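Local coordinates for protein monoacylglycerol lipase (Palaeococcus ferrophilus, PDB 6QE2) that hydrolyses monoacylglycerols, probably through a serine nucleophile in an alpha/beta-hydrolase fold, releasing a fatty acid and glycerol, at residues Tyr96-Pro101 against Glu189-Pro194; Ala193-Leu198 against Leu218-Lys223. All blocks are in the same frame, centred on the assembly; numbering follows the deposited sequence.

Contact 1: Tyr96-Pro101 against Glu189-Pro194; sequences YAETRP and ERIKAP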
loop_
_atom_site.group_PDB
_atom_site.type_symbol
_atom_site.label_atom_id
_atom_site.label_comp_id
_atom_site.label_asym_id
_atom_site.label_seq_id
_atom_site.Cartn_x
_atom_site.Cartn_y
_atom_site.Cartn_z
ATOM N N TYR A 96 -4.874 -9.063 -1.687
ATOM C CA TYR A 96 -4.108 -10.300 -1.767
ATOM C C TYR A 96 -4.475 -11.240 -0.625
ATOM O O TYR A 96 -4.656 -12.446 -0.840
ATOM C CB TYR A 96 -2.612 -10.002 -1.760
ATOM C CG TYR A 96 -1.816 -11.179 -2.276
ATOM C CD1 TYR A 96 -1.542 -11.311 -3.632
ATOM C CD2 TYR A 96 -1.385 -12.185 -1.419
ATOM C CE1 TYR A 96 -0.840 -12.396 -4.123
ATOM C CE2 TYR A 96 -0.670 -13.275 -1.905
ATOM C CZ TYR A 96 -0.408 -13.374 -3.256
ATOM O OH TYR A 96 0.292 -14.454 -3.751
ATOM N N ALA A 97 -4.602 -10.704 0.593
ATOM C CA ALA A 97 -5.003 -11.521 1.732
ATOM C C ALA A 97 -6.397 -12.101 1.557
ATOM O O ALA A 97 -6.708 -13.141 2.148
ATOM C CB ALA A 97 -4.928 -10.698 3.021
ATOM N N GLU A 98 -7.231 -11.464 0.732
ATOM C CA GLU A 98 -8.576 -11.954 0.472
ATOM C C GLU A 98 -8.601 -13.002 -0.633
ATOM O O GLU A 98 -9.355 -13.977 -0.548
ATOM C CB GLU A 98 -9.481 -10.780 0.109
ATOM C CG GLU A 98 -9.835 -9.956 1.321
ATOM C CD GLU A 98 -10.512 -8.651 0.997
ATOM O OE1 GLU A 98 -10.591 -8.277 -0.189
ATOM O OE2 GLU A 98 -10.970 -7.991 1.949
ATOM N N THR A 99 -7.786 -12.826 -1.673
ATOM C CA THR A 99 -7.850 -13.687 -2.849
ATOM C C THR A 99 -6.815 -14.806 -2.859
ATOM O O THR A 99 -6.993 -15.778 -3.601
ATOM C CB THR A 99 -7.693 -12.848 -4.118
ATOM O OG1 THR A 99 -6.454 -12.139 -4.061
ATOM C CG2 THR A 99 -8.846 -11.844 -4.242
ATOM N N ARG A 100 -5.737 -14.682 -2.086
ATOM C CA ARG A 100 -4.778 -15.763 -1.847
ATOM C C ARG A 100 -4.662 -15.988 -0.339
ATOM O O ARG A 100 -3.579 -15.835 0.238
ATOM C CB ARG A 100 -3.412 -15.434 -2.446
ATOM C CG ARG A 100 -3.330 -15.447 -3.970
ATOM C CD ARG A 100 -3.895 -14.168 -4.617
ATOM N NE ARG A 100 -3.324 -13.934 -5.947
ATOM C CZ ARG A 100 -3.867 -13.144 -6.874
ATOM N NH1 ARG A 100 -5.004 -12.499 -6.627
ATOM N NH2 ARG A 100 -3.270 -12.994 -8.055
ATOM N N PRO A 101 -5.761 -16.364 0.326
ATOM C CA PRO A 101 -5.807 -16.247 1.796
ATOM C C PRO A 101 -4.798 -17.110 2.524
ATOM O O PRO A 101 -4.385 -16.749 3.635
ATOM C CB PRO A 101 -7.243 -16.669 2.145
ATOM C CG PRO A 101 -7.988 -16.701 0.862
ATOM C CD PRO A 101 -7.005 -16.934 -0.222
ATOM N N GLU A 189 -14.382 -11.072 4.834
ATOM C CA GLU A 189 -14.433 -12.331 5.568
ATOM C C GLU A 189 -13.518 -13.406 4.990
ATOM O O GLU A 189 -13.322 -14.438 5.641
ATOM C CB GLU A 189 -15.872 -12.847 5.627
ATOM C CG GLU A 189 -16.816 -11.894 6.335
ATOM C CD GLU A 189 -18.089 -12.564 6.819
ATOM O OE1 GLU A 189 -18.345 -13.722 6.430
ATOM O OE2 GLU A 189 -18.830 -11.928 7.598
ATOM N N ARG A 190 -12.967 -13.206 3.794
ATOM C CA ARG A 190 -12.069 -14.194 3.208
ATOM C C ARG A 190 -10.684 -14.185 3.845
ATOM O O ARG A 190 -9.945 -15.164 3.698
ATOM C CB ARG A 190 -11.929 -13.959 1.701
ATOM C CG ARG A 190 -13.234 -14.068 0.939
ATOM C CD ARG A 190 -13.021 -13.974 -0.569
ATOM N NE ARG A 190 -12.273 -15.103 -1.110
ATOM C CZ ARG A 190 -11.726 -15.121 -2.322
ATOM N NH1 ARG A 190 -11.842 -14.066 -3.118
ATOM N NH2 ARG A 190 -11.062 -16.192 -2.742
ATOM N N ILE A 191 -10.327 -13.107 4.546
ATOM C CA ILE A 191 -9.007 -13.030 5.145
ATOM C C ILE A 191 -8.921 -14.016 6.306
ATOM O O ILE A 191 -9.789 -14.029 7.193
ATOM C CB ILE A 191 -8.693 -11.608 5.618
ATOM C CG1 ILE A 191 -8.601 -10.673 4.386
ATOM C CG2 ILE A 191 -7.356 -11.637 6.419
ATOM C CD1 ILE A 191 -8.114 -9.302 4.669
ATOM N N LYS A 192 -7.844 -14.819 6.310
ATOM C CA LYS A 192 -7.539 -15.781 7.379
ATOM C C LYS A 192 -6.277 -15.458 8.153
ATOM O O LYS A 192 -6.138 -15.919 9.299
ATOM C CB LYS A 192 -7.396 -17.190 6.785
ATOM C CG LYS A 192 -8.668 -17.686 6.086
ATOM C CD LYS A 192 -9.842 -17.803 7.128
ATOM C CE LYS A 192 -10.971 -18.756 6.685
ATOM N NZ LYS A 192 -11.944 -18.161 5.711
ATOM N N ALA A 193 -5.362 -14.675 7.579
ATOM C CA ALA A 193 -4.101 -14.331 8.228
ATOM C C ALA A 193 -4.296 -13.134 9.177
ATOM O O ALA A 193 -5.219 -12.341 8.993
ATOM C CB ALA A 193 -3.048 -13.992 7.167
ATOM N N PRO A 194 -3.412 -12.941 10.144
ATOM C CA PRO A 194 -3.521 -11.776 11.031
ATOM C C PRO A 194 -3.373 -10.461 10.276
ATOM O O PRO A 194 -2.650 -10.369 9.283
ATOM C CB PRO A 194 -2.371 -11.978 12.026
ATOM C CG PRO A 194 -2.140 -13.447 12.026
ATOM C CD PRO A 194 -2.377 -13.885 10.607
HETATM O O HOH W 1 -5.647 -14.381 4.445
HETATM O O HOH W 2 -9.350 -16.199 -5.207
#
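With CG set anti to the carbonyl carbon (chi1 -61°) and a bend at chi3 (66°), Arg-190 lays its guanidinium over the C-terminal turn of helix 88-99, where the carbonyl of Glu-98 points at its flat face. Glu-98 O sits 3.2 Å from Arg-190 CZ, over the centre of the group. NE is equally near that oxygen, but the angle is too poor for a hydrogen bond, which makes this a face-on polar contact. The N-H groups are used at the rim instead: water 2, in the guanidinium plane, accepts from Arg-190 NH2 and donates to Thr-99 O, while NH1 is salt-bridged to Glu-187. Thr-99 CG2 passes NH1 at 3.9 Å.

Deeper in, Ile-191 meets the helix with its longer branch. Its CG1 lies 3.4 Å from Glu-98 CG, and its CD1 reaches Ala-97 CB at 3.8 Å. Thus Glu-98 offers its aliphatic part to the isoleucine, while its carboxylate is paired with Arg-95. Pro-101 CB rests 3.5 Å from Arg-190 O.

Water 1 joins the backbones. It donates to Ala-97 O and Pro-101 O and accepts from Lys-192 N (2.9 Å), so three main-chain polar groups are met by one molecule in place of direct bonds. The geometry is that of a helix end packed against the loop leading into a neighbouring strand. Helix 88-99 begins within a GxSxG sequence consistent with the nucleophile elbow of alpha/beta hydrolases, and its opposite, C-terminal end packs here.

Contact 2: Ala193-Leu198 against Leu218-Lys223; sequences APVLLL and LKVKDK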
loop_
_atom_site.group_PDB
_atom_site.type_symbol
_atom_site.label_atom_id
_atom_site.label_comp_id
_atom_site.label_asym_id
_atom_site.label_seq_id
_atom_site.Cartn_x
_atom_site.Cartn_y
_atom_site.Cartn_z
ATOM N N ALA A 193 -5.362 -14.675 7.579
ATOM C CA ALA A 193 -4.101 -14.331 8.228
ATOM C C ALA A 193 -4.296 -13.134 9.177
ATOM O O ALA A 193 -5.219 -12.341 8.993
ATOM C CB ALA A 193 -3.048 -13.992 7.167
ATOM N N PRO A 194 -3.412 -12.941 10.144
ATOM C CA PRO A 194 -3.521 -11.776 11.031
ATOM C C PRO A 194 -3.373 -10.461 10.276
ATOM O O PRO A 194 -2.650 -10.369 9.283
ATOM C CB PRO A 194 -2.371 -11.978 12.026
ATOM C CG PRO A 194 -2.140 -13.447 12.026
ATOM C CD PRO A 194 -2.377 -13.885 10.607
ATOM N N VAL A 195 -4.057 -9.432 10.776
ATOM C CA VAL A 195 -4.166 -8.139 10.106
ATOM C C VAL A 195 -3.765 -7.025 11.064
ATOM O O VAL A 195 -4.176 -7.019 12.231
ATOM C CB VAL A 195 -5.601 -7.890 9.586
ATOM C CG1 VAL A 195 -5.748 -6.453 9.062
ATOM C CG2 VAL A 195 -5.978 -8.906 8.530
ATOM N N LEU A 196 -2.982 -6.070 10.564
ATOM C CA LEU A 196 -2.714 -4.813 11.259
ATOM C C LEU A 196 -3.012 -3.664 10.305
ATOM O O LEU A 196 -2.456 -3.611 9.203
ATOM C CB LEU A 196 -1.263 -4.741 11.748
ATOM C CG LEU A 196 -0.783 -3.397 12.303
ATOM C CD1 LEU A 196 -1.578 -2.985 13.555
ATOM C CD2 LEU A 196 0.718 -3.443 12.597
ATOM N N LEU A 197 -3.898 -2.759 10.718
ATOM C CA LEU A 197 -4.207 -1.551 9.967
ATOM C C LEU A 197 -3.693 -0.340 10.736
ATOM O O LEU A 197 -3.901 -0.239 11.948
ATOM C CB LEU A 197 -5.722 -1.428 9.755
ATOM C CG LEU A 197 -6.405 -2.653 9.145
ATOM C CD1 LEU A 197 -7.913 -2.451 9.139
ATOM C CD2 LEU A 197 -5.909 -2.894 7.725
ATOM N N LEU A 198 -3.044 0.587 10.030
ATOM C CA LEU A 198 -2.501 1.799 10.635
ATOM C C LEU A 198 -3.026 3.010 9.877
ATOM O O LEU A 198 -2.874 3.086 8.653
ATOM C CB LEU A 198 -0.967 1.804 10.618
ATOM C CG LEU A 198 -0.241 0.583 11.172
ATOM C CD1 LEU A 198 0.492 -0.094 10.036
ATOM C CD2 LEU A 198 0.735 0.973 12.265
ATOM N N LEU A 218 -13.937 -7.589 9.074
ATOM C CA LEU A 218 -13.082 -8.755 9.139
ATOM C C LEU A 218 -13.620 -9.778 10.122
ATOM O O LEU A 218 -14.205 -9.420 11.129
ATOM C CB LEU A 218 -11.680 -8.361 9.572
ATOM C CG LEU A 218 -10.826 -7.508 8.648
ATOM C CD1 LEU A 218 -9.644 -6.981 9.432
ATOM C CD2 LEU A 218 -10.360 -8.305 7.446
ATOM N N LYS A 219 -13.405 -11.053 9.819
ATOM C CA LYS A 219 -13.840 -12.134 10.688
ATOM C C LYS A 219 -12.663 -12.788 11.390
ATOM O O LYS A 219 -12.843 -13.490 12.369
ATOM C CB LYS A 219 -14.641 -13.170 9.919
ATOM C CG LYS A 219 -16.059 -12.726 9.620
ATOM C CD LYS A 219 -16.794 -12.304 10.878
ATOM C CE LYS A 219 -17.785 -11.188 10.596
ATOM N NZ LYS A 219 -17.243 -9.869 11.026
ATOM N N VAL A 220 -11.460 -12.572 10.871
ATOM C CA VAL A 220 -10.267 -13.107 11.508
ATOM C C VAL A 220 -10.149 -12.507 12.902
ATOM O O VAL A 220 -10.430 -11.319 13.118
ATOM C CB VAL A 220 -9.024 -12.815 10.646
ATOM C CG1 VAL A 220 -8.792 -11.311 10.506
ATOM C CG2 VAL A 220 -7.792 -13.504 11.213
ATOM N N LYS A 221 -9.769 -13.339 13.871
ATOM C CA LYS A 221 -9.752 -12.882 15.255
ATOM C C LYS A 221 -8.536 -12.014 15.550
ATOM O O LYS A 221 -8.651 -11.011 16.262
ATOM C CB LYS A 221 -9.829 -14.079 16.200
ATOM C CG LYS A 221 -11.133 -14.842 16.044
ATOM C CD LYS A 221 -11.187 -16.094 16.893
ATOM C CE LYS A 221 -12.559 -16.737 16.786
ATOM N NZ LYS A 221 -13.055 -16.729 15.380
ATOM N N ASP A 222 -7.369 -12.379 15.013
ATOM C CA ASP A 222 -6.137 -11.624 15.246
ATOM C C ASP A 222 -6.117 -10.435 14.289
ATOM O O ASP A 222 -5.448 -10.429 13.254
ATOM C CB ASP A 222 -4.914 -12.519 15.072
ATOM C CG ASP A 222 -3.627 -11.861 15.549
ATOM O OD1 ASP A 222 -3.642 -10.657 15.884
ATOM O OD2 ASP A 222 -2.592 -12.559 15.593
ATOM N N LYS A 223 -6.907 -9.418 14.632
ATOM C CA LYS A 223 -6.959 -8.172 13.882
ATOM C C LYS A 223 -6.714 -6.998 14.819
ATOM O O LYS A 223 -7.142 -7.013 15.980
ATOM C CB LYS A 223 -8.305 -8.013 13.167
ATOM C CG LYS A 223 -9.500 -8.069 14.104
ATOM C CD LYS A 223 -10.809 -7.932 13.347
ATOM C CE LYS A 223 -11.966 -7.743 14.309
ATOM N NZ LYS A 223 -13.273 -7.648 13.601
HETATM O O HOH W 3 -3.441 -8.199 14.598
#
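Val-195 and Leu-218 meet tip to tip on the close-packed side, Val-195 CG1 lying 3.9 Å from Leu-218 CD1. The valine has CG1 anti to its own nitrogen (chi1 172°), which directs the other methyl, CG2, to Val-220 CG1 at 4.2 Å. Val-220 CG2 also covers Ala-193 O at 3.6 Å, a buried carbonyl with no polar partner in the model. An alanine in place of Val-220 lacks both methyls and would probably leave a gap beside Val-195 CG2 and the buried Ala-193 carbonyl less well covered. On the valine's face Lys-223 turns its end away from 193-198, NZ donating to Leu-218 O and Phe-215 O; Lys-219 NZ approaches Leu-218 O from the opposite face of that carbonyl.

The backbones are joined by Val-195 N donating to Asp-222 O (3.0 Å, 161° at the hydrogen), at the start of the parallel pairing of strands 195-200 and 223-228, the latter an outermost strand of the alpha/beta-hydrolase sheet. Asp-222, centre of an inverse gamma turn, presents this carbonyl just before the bridge of Val-195 with Lys-223.

The other side is partly exposed and hydrated. Water 3 donates to Val-195 O (2.7 Å) and to Asp-222 OD1, while Asp-222 OD2 is hydrogen-bonded to His-256 NE2 and lies 3.6 Å from Pro-194 CB.

Followed from the N terminus, the chain reaches the first of these segments, 96-101, at the end of helix 88-99. The intervening 87 residues, including strand 106-110 and helices 122-134, 153-161 and 171-186, form the long loop closed by contact 1 at 189-194. Contact 2 begins on the shared residues Ala-193 and Pro-194 and closes a much shorter excursion, through strand 195-200 and helix 209-217, at 218-223. The closures follow in series, overlapping at that junction without nesting. Their centres are 9 Å apart and they touch directly: Ile-191 CD1 packs 3.7 Å from Leu-218 CD2. Residues 189-194 thereby lie between the helix end and the approach to outermost strand 223-228.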